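Local coordinates for protein putative phosphosugar isomerase (Silicibacter pomeroyi DSS-3, PDB 3FJ1) that is a putative phosphosugar isomerase with two SIS domains that probably binds a carbohydrate derivative, its exact reaction remaining unestablished, at residues R10-I13 with D14-P17; T186-A189 with A190-D194; A286-G289 with R290-R293. One frame throughout, in Å; residues are numbered along the deposited sequence.

Contact 1. Residues R10-I13 with D14-P17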
loop_
_atom_site.group_PDB
_atom_site.type_symbol
_atom_site.label_atom_id
_atom_site.label_comp_id
_atom_site.label_asym_id
_atom_site.label_seq_id
_atom_site.Cartn_x
_atom_site.Cartn_y
_atom_site.Cartn_z
ATOM N N ARG A 10 -12.641 20.238 -15.198
ATOM C CA ARG A 10 -12.479 20.168 -16.659
ATOM C C ARG A 10 -11.439 21.157 -17.177
ATOM O O ARG A 10 -10.673 20.821 -18.067
ATOM C CB ARG A 10 -13.800 20.382 -17.396
ATOM C CG ARG A 10 -13.692 20.139 -18.914
ATOM C CD ARG A 10 -13.432 18.664 -19.273
ATOM N NE ARG A 10 -12.455 18.531 -20.346
ATOM C CZ ARG A 10 -12.068 17.366 -20.868
ATOM N NH1 ARG A 10 -12.637 16.230 -20.489
ATOM N NH2 ARG A 10 -11.160 17.347 -21.823
ATOM N N ARG A 11 -11.431 22.377 -16.648
ATOM C CA ARG A 11 -10.447 23.378 -17.061
ATOM C C ARG A 11 -9.045 22.786 -16.861
ATOM O O ARG A 11 -8.176 22.920 -17.703
ATOM C CB ARG A 11 -10.521 24.629 -16.181
ATOM C CG ARG A 11 -11.767 25.483 -16.301
ATOM C CD ARG A 11 -11.714 26.338 -17.488
ATOM N NE ARG A 11 -12.870 27.233 -17.601
ATOM C CZ ARG A 11 -13.226 27.827 -18.726
ATOM N NH1 ARG A 11 -12.556 27.589 -19.843
ATOM N NH2 ARG A 11 -14.296 28.616 -18.750
ATOM N N GLU A 12 -8.860 22.118 -15.732
ATOM C CA GLU A 12 -7.534 21.661 -15.439
ATOM C C GLU A 12 -7.171 20.431 -16.290
ATOM O O GLU A 12 -6.029 20.330 -16.731
ATOM C CB GLU A 12 -7.322 21.615 -13.927
ATOM C CG GLU A 12 -7.377 23.069 -13.411
ATOM C CD GLU A 12 -7.305 23.258 -11.910
ATOM O OE1 GLU A 12 -6.976 22.310 -11.173
ATOM O OE2 GLU A 12 -7.543 24.407 -11.465
ATOM N N ILE A 13 -8.132 19.563 -16.593
ATOM C CA ILE A 13 -7.901 18.456 -17.515
ATOM C C ILE A 13 -7.500 19.000 -18.904
ATOM O O ILE A 13 -6.589 18.442 -19.553
ATOM C CB ILE A 13 -9.149 17.535 -17.635
ATOM C CG1 ILE A 13 -9.405 16.784 -16.328
ATOM C CG2 ILE A 13 -8.967 16.541 -18.785
ATOM C CD1 ILE A 13 -10.817 16.131 -16.236
ATOM N N ASP A 14 -8.138 20.067 -19.370
ATOM C CA ASP A 14 -7.803 20.620 -20.686
ATOM C C ASP A 14 -6.463 21.367 -20.687
ATOM O O ASP A 14 -5.917 21.675 -21.750
ATOM C CB ASP A 14 -8.927 21.492 -21.207
ATOM C CG ASP A 14 -10.091 20.675 -21.707
ATOM O OD1 ASP A 14 -9.841 19.623 -22.326
ATOM O OD2 ASP A 14 -11.250 21.064 -21.465
ATOM N N GLU A 15 -5.962 21.691 -19.501
ATOM C CA GLU A 15 -4.596 22.259 -19.371
ATOM C C GLU A 15 -3.496 21.211 -19.214
ATOM O O GLU A 15 -2.326 21.593 -19.254
ATOM C CB GLU A 15 -4.493 23.177 -18.139
ATOM C CG GLU A 15 -5.353 24.430 -18.188
ATOM C CD GLU A 15 -5.493 25.181 -16.853
ATOM O OE1 GLU A 15 -5.136 24.631 -15.783
ATOM O OE2 GLU A 15 -6.019 26.348 -16.876
ATOM N N ILE A 16 -3.846 19.921 -19.009
ATOM C CA ILE A 16 -2.826 18.883 -18.797
ATOM C C ILE A 16 -1.801 18.787 -19.942
ATOM O O ILE A 16 -0.599 18.806 -19.687
ATOM C CB ILE A 16 -3.427 17.482 -18.448
ATOM C CG1 ILE A 16 -4.008 17.453 -17.028
ATOM C CG2 ILE A 16 -2.369 16.332 -18.614
ATOM C CD1 ILE A 16 -4.908 16.227 -16.728
ATOM N N PRO A 17 -2.246 18.703 -21.204
ATOM C CA PRO A 17 -1.229 18.646 -22.272
ATOM C C PRO A 17 -0.199 19.814 -22.289
ATOM O O PRO A 17 1.009 19.546 -22.433
ATOM C CB PRO A 17 -2.073 18.628 -23.549
ATOM C CG PRO A 17 -3.389 18.018 -23.116
ATOM C CD PRO A 17 -3.613 18.579 -21.744
#
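Arg-10 grips the Asp-14 carboxylate side-on, one turn further along the helix, with NE 3.0 Å from OD2 and NH2 2.7 Å from OD1. Both oxygens lie close to the plane of the guanidinium, at its edge, and the NE bond is practically straight (179°). The carboxylate is not coplanar with it: the two groups are turned 49° apart, and both N-H groups come to the oxygens from above the carboxylate plane. Asp-14 was modelled in two conformers, so this salt bridge may not be held all the time. The arginine chain starts with CG anti to the backbone N (chi1 -173°), then bends at chi2 and chi3, which folds NE and NH2 forward over the next turn. Ile-13 CG2 sits under the middle of the guanidinium, 3.8 Å from its plane, giving one face an apolar floor. NH1 hydrogen-bonds to Ser-318 OG. The pair belongs to the first turns of helix 8-41, where Ile-13 and Ile-16 face inward against helices 153-171, 183-191 and 308-326 in this double-SIS protein. Around the helix from the salt bridge, Glu-12 and Glu-15 run side by side in the same direction, carboxylates nearly parallel, with Glu-12 CG 3.6 Å from Glu-15 OE1; Glu-12 too has a second conformer, which makes this geometry less certain. Their charges would probably repel, but each has its own partner: Lys-154 for Glu-15, Leu-148 N and Ser-149 OG for Glu-12. At Pro-17, which has no N-H to give, the helix kinks. Ile-13 O instead receives Ile-16 N at 3.2 Å, while Pro-17 CD lies 3.7 Å from the same oxygen. Ile-16 CD1 turns back to within 3.8 Å of Ile-13 CA.

Contact 2. Residues T186-A189 with A190-D194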
loop_
_atom_site.group_PDB
_atom_site.type_symbol
_atom_site.label_atom_id
_atom_site.label_comp_id
_atom_site.label_asym_id
_atom_site.label_seq_id
_atom_site.Cartn_x
_atom_site.Cartn_y
_atom_site.Cartn_z
ATOM N N THR A 186 -0.357 12.938 -27.184
ATOM C CA THR A 186 -1.031 11.756 -26.676
ATOM C C THR A 186 -2.091 12.145 -25.658
ATOM O O THR A 186 -3.222 11.634 -25.701
ATOM C CB THR A 186 -0.002 10.787 -26.032
ATOM O OG1 THR A 186 0.986 10.425 -27.006
ATOM C CG2 THR A 186 -0.675 9.486 -25.518
ATOM N N LEU A 187 -1.734 13.048 -24.735
ATOM C CA LEU A 187 -2.646 13.401 -23.638
ATOM C C LEU A 187 -3.772 14.291 -24.102
ATOM O O LEU A 187 -4.887 14.223 -23.553
ATOM C CB LEU A 187 -1.902 14.017 -22.448
ATOM C CG LEU A 187 -0.875 13.049 -21.810
ATOM C CD1 LEU A 187 -0.189 13.702 -20.591
ATOM C CD2 LEU A 187 -1.484 11.692 -21.427
ATOM N N ALA A 188 -3.502 15.093 -25.124
ATOM C CA ALA A 188 -4.550 15.912 -25.732
ATOM C C ALA A 188 -5.632 14.958 -26.262
ATOM O O ALA A 188 -6.812 15.125 -25.960
ATOM C CB ALA A 188 -3.999 16.766 -26.843
ATOM N N ALA A 189 -5.205 13.953 -27.037
ATOM C CA ALA A 189 -6.092 12.930 -27.580
ATOM C C ALA A 189 -6.839 12.219 -26.457
ATOM O O ALA A 189 -8.083 12.121 -26.463
ATOM C CB ALA A 189 -5.283 11.953 -28.420
ATOM N N ALA A 190 -6.078 11.727 -25.444
ATOM C CA ALA A 190 -6.689 11.082 -24.296
ATOM C C ALA A 190 -7.765 11.908 -23.580
ATOM O O ALA A 190 -8.737 11.353 -23.074
ATOM C CB ALA A 190 -5.569 10.681 -23.273
ATOM N N SER A 191 -7.595 13.228 -23.513
ATOM C CA SER A 191 -8.545 14.071 -22.813
ATOM C C SER A 191 -9.857 14.204 -23.598
ATOM O O SER A 191 -10.839 14.671 -23.049
ATOM C CB SER A 191 -7.967 15.461 -22.564
ATOM O OG SER A 191 -7.801 16.191 -23.770
ATOM N N ARG A 192 -9.851 13.821 -24.871
ATOM C CA ARG A 192 -11.064 13.889 -25.709
ATOM C C ARG A 192 -11.916 12.593 -25.633
ATOM O O ARG A 192 -12.880 12.422 -26.400
ATOM C CB ARG A 192 -10.673 14.241 -27.153
ATOM C CG ARG A 192 -10.051 15.651 -27.280
ATOM C CD ARG A 192 -9.831 16.103 -28.760
ATOM N NE ARG A 192 -8.661 15.468 -29.395
ATOM C CZ ARG A 192 -7.411 15.973 -29.435
ATOM N NH1 ARG A 192 -7.119 17.186 -28.925
ATOM N NH2 ARG A 192 -6.426 15.284 -30.037
ATOM N N ILE A 193 -11.591 11.703 -24.697
ATOM C CA ILE A 193 -12.290 10.449 -24.493
ATOM C C ILE A 193 -13.025 10.573 -23.145
ATOM O O ILE A 193 -12.452 11.122 -22.182
ATOM C CB ILE A 193 -11.298 9.281 -24.423
ATOM C CG1 ILE A 193 -10.637 9.095 -25.798
ATOM C CG2 ILE A 193 -12.003 8.011 -23.919
ATOM C CD1 ILE A 193 -9.449 8.176 -25.798
ATOM N N ASP A 194 -14.301 10.184 -23.093
ATOM C CA ASP A 194 -15.012 10.255 -21.814
ATOM C C ASP A 194 -15.912 9.065 -21.502
ATOM O O ASP A 194 -16.669 9.099 -20.551
ATOM C CB ASP A 194 -15.687 11.620 -21.622
ATOM C CG ASP A 194 -16.749 11.911 -22.638
ATOM O OD1 ASP A 194 -17.312 10.962 -23.230
ATOM O OD2 ASP A 194 -17.070 13.109 -22.789
#
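Thr-186 O receives Ala-190 N at 2.9 Å in a nearly straight bond, a regular helical turn, and Leu-187 O takes Ser-191 N at the same distance. Leu-187 itself packs on Ile-16 and Val-20 of helix 8-41. At Ala-188 the pattern changes, because its carbonyl oxygen gathers several partners. Ser-191 OG reaches it at 2.6 Å, with chi1 at 68° setting the hydroxyl between the serine's backbone N and carbonyl carbon and so turning it back along the helix; Ser-191 N and Arg-192 N add weak bonds. This is the C-terminal end of helix 183-191, where the chain leaves the helix for a loop. Without the Ser-191 hydroxyl, as with an alanine here, Ala-188 O is likely to lose its short side-chain bond and keep the weak ones from the backbone. The Arg-192 guanidinium lies face-on over Ala-188 O, 3.5 Å above it, and its positive charge would probably suit this helix end. Ala-189 meets the same face: its CA is 3.4 Å from Arg-192 NH2, and its O accepts Arg-192 N at 2.9 Å, a 3-10-type bond of the kind common where a helix ends.

Contact 3. Residues A286-G289 with R290-R293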
loop_
_atom_site.group_PDB
_atom_site.type_symbol
_atom_site.label_atom_id
_atom_site.label_comp_id
_atom_site.label_asym_id
_atom_site.label_seq_id
_atom_site.Cartn_x
_atom_site.Cartn_y
_atom_site.Cartn_z
ATOM N N ALA A 286 -12.328 -2.518 -20.271
ATOM C CA ALA A 286 -10.855 -2.532 -20.151
ATOM C C ALA A 286 -10.221 -1.738 -21.263
ATOM O O ALA A 286 -10.752 -1.726 -22.363
ATOM C CB ALA A 286 -10.317 -3.953 -20.103
ATOM N N THR A 287 -9.083 -1.092 -20.986
ATOM C CA THR A 287 -8.393 -0.193 -21.945
ATOM C C THR A 287 -7.433 -0.981 -22.846
ATOM O O THR A 287 -6.249 -0.694 -22.897
ATOM C CB THR A 287 -7.599 0.932 -21.227
ATOM O OG1 THR A 287 -6.543 0.347 -20.449
ATOM C CG2 THR A 287 -8.502 1.780 -20.245
ATOM N N THR A 288 -7.970 -1.956 -23.555
ATOM C CA THR A 288 -7.184 -2.806 -24.424
ATOM C C THR A 288 -8.097 -3.515 -25.417
ATOM O O THR A 288 -9.219 -3.912 -25.089
ATOM C CB THR A 288 -6.376 -3.853 -23.636
ATOM O OG1 THR A 288 -5.857 -4.835 -24.539
ATOM C CG2 THR A 288 -7.228 -4.540 -22.570
ATOM N N GLY A 289 -7.547 -3.703 -26.610
ATOM C CA GLY A 289 -8.197 -4.421 -27.685
ATOM C C GLY A 289 -8.150 -5.913 -27.484
ATOM O O GLY A 289 -8.833 -6.642 -28.197
ATOM N N ARG A 290 -7.377 -6.366 -26.503
ATOM C CA ARG A 290 -7.195 -7.799 -26.254
ATOM C C ARG A 290 -8.362 -8.513 -25.582
ATOM O O ARG A 290 -8.410 -9.731 -25.610
ATOM C CB ARG A 290 -5.953 -8.047 -25.410
ATOM C CG ARG A 290 -4.683 -7.587 -26.038
ATOM C CD ARG A 290 -3.539 -8.096 -25.237
ATOM N NE ARG A 290 -3.323 -9.497 -25.567
ATOM C CZ ARG A 290 -2.239 -9.990 -26.162
ATOM N NH1 ARG A 290 -1.176 -9.228 -26.415
ATOM N NH2 ARG A 290 -2.196 -11.280 -26.438
ATOM N N VAL A 291 -9.276 -7.776 -24.959
ATOM C CA VAL A 291 -10.443 -8.399 -24.339
ATOM C C VAL A 291 -11.439 -8.808 -25.428
ATOM O O VAL A 291 -11.655 -8.066 -26.397
ATOM C CB VAL A 291 -11.159 -7.488 -23.322
ATOM C CG1 VAL A 291 -10.280 -7.325 -22.060
ATOM C CG2 VAL A 291 -11.523 -6.164 -23.940
ATOM N N THR A 292 -12.042 -9.976 -25.232
ATOM C CA THR A 292 -12.983 -10.554 -26.176
ATOM C C THR A 292 -14.399 -10.645 -25.597
ATOM O O THR A 292 -15.356 -10.827 -26.354
ATOM C CB THR A 292 -12.473 -11.934 -26.611
ATOM O OG1 THR A 292 -12.631 -12.875 -25.552
ATOM C CG2 THR A 292 -10.981 -11.850 -26.942
ATOM N N ARG A 293 -14.525 -10.504 -24.271
ATOM C CA ARG A 293 -15.796 -10.559 -23.546
ATOM C C ARG A 293 -16.046 -9.188 -22.881
ATOM O O ARG A 293 -17.072 -8.556 -23.062
ATOM C CB ARG A 293 -15.690 -11.664 -22.486
ATOM C CG ARG A 293 -16.979 -12.047 -21.774
ATOM C CD ARG A 293 -17.664 -13.229 -22.442
ATOM N NE ARG A 293 -16.980 -14.495 -22.148
ATOM C CZ ARG A 293 -17.364 -15.682 -22.608
ATOM N NH1 ARG A 293 -18.425 -15.780 -23.395
ATOM N NH2 ARG A 293 -16.684 -16.780 -22.284
#
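Thr-288 turns its own hydroxyl forward onto the chain that follows: OG1 accepts the N-H of Arg-290 at 2.9 Å in a nearly straight bond (166°). A threonine oxygen bonded to the backbone N two residues on makes this an ST turn, and it follows directly on an inverse gamma turn centred on Thr-287, closed by a weak bond from Thr-288 N to Ala-286 O. The two turns come one after the other in the loop that carries the chain from strand 284-286 to strand 295-296, neighbours in the parallel sheet of the second SIS domain. The hydroxyl is in place because OG1 is anti to the backbone N (chi1 168°), beside the carbonyl carbon and thus on the side from which the chain goes on. The same oxygen is hydrogen-bonded to Glu-267 OE2, so it is gripped both by the loop's own backbone and by helix 267-279. Arg-290 CB and CG pass across it, each 3.3 Å from Thr-288 OG1, before the chain bends at chi3 and its guanidinium leads away from Thr-288. The Arg-290 chain also leans on Glu-267 and Ala-271 of that helix. Beyond the turn, Val-291 brings its two methyls back against the first half of the loop. CG1 rests 3.9 Å from Ala-286 CB at the end of the strand and 4.2 Å from Thr-288 CG2, an apolar patch next to the polar turn. The other methyl, Val-291 CG2, lies 3.4 Å from Thr-288 O.

How the contacts relate
From the N terminus the three contacts follow in series, with none nested or crossing. Each is local: contact 1 spans two turns of helix 8-41, contact 2 finishes helix 183-191, and contact 3 closes tight turns between two strands of the second SIS domain. Contacts 1 and 2 meet in space. Arg-10 NH2 lies 3.0 Å from Ser-191 O, a probable hydrogen bond, and Pro-17 CG packs 3.6 Å from Ala-188 N. Ser-318 OG of helix 308-326 hydrogen-bonds to Arg-10 in contact 1 and to Ser-191 O and Ile-193 O in contact 2. Contact 3 stands apart, its centre about 19 Å from that of contact 2 and about 27 Å from that of contact 1.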